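Long-range contact in thioredoxin reductase (Clostridium acetobutylicum ATCC 824, PDB 6GNA), which probably reduces thioredoxin with electrons from ferredoxin, passed through a bound FAD and a redox-active disulfide, without using pyridine nucleotides: residues 145-150 with 216-221. Residues are numbered along the deposited sequence; the frame is centred on the assembly and turned at random.
Sequences KIVTIV and GVFVLK
V147, T148, I149 and V150 lie beside G216, V217, F218 and V219 in neighbouring parallel strands of a five-stranded parallel sheet. This sheet is consistent with the second Rossmann-like domain of the family, which corresponds to the NADPH domain of classical thioredoxin reductases. Strand 216-220 runs between strands 131-132 and 146-151.

Five backbone hydrogen bonds join the pair in the parallel ladder. G216 N donates to I146 O at 3.1 Å, and T148 N to G216 O at 2.9 Å. F218 N then bonds to T148 O, and V150 N to F218 O. The last bond, L220 N to V150 O, is nearly straight, with 174° at the hydrogen. T148 O also receives a CA-H...O contact from V217 CA at 3.3 Å.

One face of the sheet carries V147, I149, F218 and L220. I149 CG2 meets L220 CD1 at 3.7 Å. Helix 155-163 packs on both residues, and A135 of helix 135-138 on I149 and F218. On the other face, V150 CG2 and V217 CG1 touch loosely, 4.2 Å apart. T148 OG1 bonds to T214 OG1.

The F218 ring meets Y142 edge-to-face. In one of the two conformers of V147, CG1 stands anti to the backbone N (chi1 175°) and reaches the edge of the F218 ring in its plane, with V147 CG1 3.6 Å from F218 CD2.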
ATOM      1  N   LYS A 145      31.394  33.319  13.299  1.00 33.22           N
ATOM      2  CA  LYS A 145      30.554  33.059  14.459  1.00 35.39           C
ATOM      3  C   LYS A 145      30.798  31.643  14.976  1.00 34.57           C
ATOM      4  O   LYS A 145      31.521  30.846  14.373  1.00 32.73           O
ATOM      5  CB  LYS A 145      29.070  33.286  14.116  1.00 31.82           C
ATOM      6  CG  LYS A 145      28.753  34.729  13.681  1.00 36.81           C
ATOM      7  CD  LYS A 145      27.255  35.002  13.603  1.00 70.36           C
ATOM      8  CE  LYS A 145      26.962  36.480  13.346  1.00 59.13           C
ATOM      9  NZ  LYS A 145      25.513  36.730  13.108  1.00 71.00           N
ATOM     10  N   ILE A 146      30.196  31.335  16.123  1.00 29.83           N
ATOM     11  CA  ILE A 146      30.338  30.030  16.757  1.00 28.29           C
ATOM     12  C   ILE A 146      29.179  29.150  16.315  1.00 27.69           C
ATOM     13  O   ILE A 146      28.014  29.561  16.391  1.00 28.04           O
ATOM     14  CB  ILE A 146      30.358  30.165  18.287  1.00 28.29           C
ATOM     15  CG1 ILE A 146      31.504  31.086  18.732  1.00 30.13           C
ATOM     16  CG2 ILE A 146      30.468  28.793  18.944  1.00 28.58           C
ATOM     17  CD1 ILE A 146      31.421  31.486  20.182  1.00 39.41           C
ATOM     18  N   VAL A 147      29.488  27.935  15.877  1.00 26.90           N
ATOM     19  CA  VAL A 147      28.481  27.002  15.378  0.75 26.32           C
ATOM     20  C   VAL A 147      28.610  25.672  16.108  1.00 27.28           C
ATOM     21  O   VAL A 147      29.719  25.135  16.250  1.00 26.76           O
ATOM     22  CB  VAL A 147      28.606  26.791  13.857  0.75 27.78           C
ATOM     23  CG1 VAL A 147      27.631  25.721  13.372  0.75 37.85           C
ATOM     24  CG2 VAL A 147      28.359  28.102  13.127  0.75 27.38           C
ATOM     25  N   THR A 148      27.476  25.134  16.546  1.00 25.13           N
ATOM     26  CA  THR A 148      27.393  23.817  17.153  1.00 24.35           C
ATOM     27  C   THR A 148      26.545  22.934  16.252  1.00 24.06           C
ATOM     28  O   THR A 148      25.420  23.303  15.885  1.00 24.66           O
ATOM     29  CB  THR A 148      26.779  23.907  18.546  1.00 24.72           C
ATOM     30  OG1 THR A 148      27.624  24.713  19.372  1.00 25.35           O
ATOM     31  CG2 THR A 148      26.682  22.536  19.175  1.00 24.33           C
ATOM     32  N   ILE A 149      27.083  21.783  15.889  1.00 23.44           N
ATOM     33  CA  ILE A 149      26.360  20.798  15.092  1.00 23.17           C
ATOM     34  C   ILE A 149      26.063  19.597  15.968  1.00 22.63           C
ATOM     35  O   ILE A 149      26.983  18.975  16.516  1.00 23.05           O
ATOM     36  CB  ILE A 149      27.155  20.380  13.851  1.00 23.02           C
ATOM     37  CG1 ILE A 149      27.195  21.553  12.874  1.00 27.12           C
ATOM     38  CG2 ILE A 149      26.537  19.146  13.196  1.00 24.58           C
ATOM     39  CD1 ILE A 149      28.177  21.359  11.774  1.00 33.35           C
ATOM     40  N   VAL A 150      24.781  19.263  16.068  1.00 22.74           N
ATOM     41  CA  VAL A 150      24.312  18.049  16.726  1.00 22.36           C
ATOM     42  C   VAL A 150      24.070  17.050  15.598  1.00 22.17           C
ATOM     43  O   VAL A 150      23.117  17.170  14.827  1.00 23.49           O
ATOM     44  CB  VAL A 150      23.070  18.313  17.577  1.00 26.70           C
ATOM     45  CG1 VAL A 150      22.698  17.077  18.352  1.00 27.64           C
ATOM     46  CG2 VAL A 150      23.328  19.467  18.534  1.00 24.80           C
ATOM     47  N   GLY A 216      24.924  29.516  16.456  1.00 29.04           N
ATOM     48  CA  GLY A 216      24.033  28.644  15.720  1.00 28.66           C
ATOM     49  C   GLY A 216      24.062  27.247  16.300  1.00 27.22           C
ATOM     50  O   GLY A 216      25.073  26.794  16.832  1.00 27.27           O
ATOM     51  N   VAL A 217      22.919  26.572  16.208  1.00 26.45           N
ATOM     52  CA  VAL A 217      22.809  25.151  16.500  1.00 25.40           C
ATOM     53  C   VAL A 217      22.145  24.505  15.300  1.00 25.47           C
ATOM     54  O   VAL A 217      21.005  24.853  14.956  1.00 27.54           O
ATOM     55  CB  VAL A 217      22.001  24.855  17.776  1.00 26.74           C
ATOM     56  CG1 VAL A 217      21.806  23.334  17.947  1.00 27.35           C
ATOM     57  CG2 VAL A 217      22.695  25.460  19.000  1.00 29.27           C
ATOM     58  N   PHE A 218      22.845  23.580  14.662  1.00 23.44           N
ATOM     59  CA  PHE A 218      22.288  22.812  13.561  1.00 23.66           C
ATOM     60  C   PHE A 218      22.025  21.383  13.997  1.00 23.64           C
ATOM     61  O   PHE A 218      22.926  20.686  14.481  1.00 24.63           O
ATOM     62  CB  PHE A 218      23.187  22.862  12.328  1.00 23.20           C
ATOM     63  CG  PHE A 218      23.266  24.230  11.726  1.00 26.71           C
ATOM     64  CD1 PHE A 218      22.253  24.689  10.904  1.00 28.80           C
ATOM     65  CD2 PHE A 218      24.328  25.073  12.012  1.00 30.19           C
ATOM     66  CE1 PHE A 218      22.304  25.969  10.359  1.00 29.53           C
ATOM     67  CE2 PHE A 218      24.386  26.359  11.474  1.00 30.00           C
ATOM     68  CZ  PHE A 218      23.371  26.807  10.648  1.00 31.22           C
ATOM     69  N   VAL A 219      20.792  20.937  13.778  1.00 22.78           N
ATOM     70  CA  VAL A 219      20.344  19.604  14.133  1.00 23.26           C
ATOM     71  C   VAL A 219      20.298  18.818  12.829  1.00 22.32           C
ATOM     72  O   VAL A 219      19.437  19.078  11.979  1.00 24.51           O
ATOM     73  CB  VAL A 219      18.970  19.696  14.811  1.00 25.81           C
ATOM     74  CG1 VAL A 219      18.353  18.333  14.977  1.00 28.62           C
ATOM     75  CG2 VAL A 219      19.106  20.425  16.153  1.00 25.31           C
ATOM     76  N   LEU A 220      21.246  17.894  12.637  1.00 21.24           N
ATOM     77  CA  LEU A 220      21.476  17.255  11.334  1.00 23.47           C
ATOM     78  C   LEU A 220      21.131  15.771  11.392  1.00 22.38           C
ATOM     79  O   LEU A 220      21.914  14.947  11.878  1.00 21.62           O
ATOM     80  CB  LEU A 220      22.900  17.474  10.847  1.00 20.73           C
ATOM     81  CG  LEU A 220      23.329  18.936  10.672  1.00 20.91           C
ATOM     82  CD1 LEU A 220      24.696  18.945   9.993  1.00 24.21           C
ATOM     83  CD2 LEU A 220      22.295  19.742   9.876  1.00 22.25           C
ATOM     84  N   LYS A 221      19.993  15.441  10.813  1.00 24.59           N
ATOM     85  CA  LYS A 221      19.472  14.090  10.755  1.00 23.61           C
ATOM     86  C   LYS A 221      19.442  13.664   9.283  1.00 23.04           C
ATOM     87  O   LYS A 221      19.903  14.388   8.395  1.00 25.10           O
ATOM     88  CB  LYS A 221      18.101  14.056  11.448  1.00 24.12           C
ATOM     89  CG  LYS A 221      18.185  14.392  12.939  1.00 27.39           C
ATOM     90  CD  LYS A 221      16.836  14.378  13.667  1.00 26.13           C
ATOM     91  CE  LYS A 221      16.987  14.872  15.102  1.00 31.58           C
ATOM     92  NZ  LYS A 221      15.733  14.861  15.919  1.00 39.96           N
TER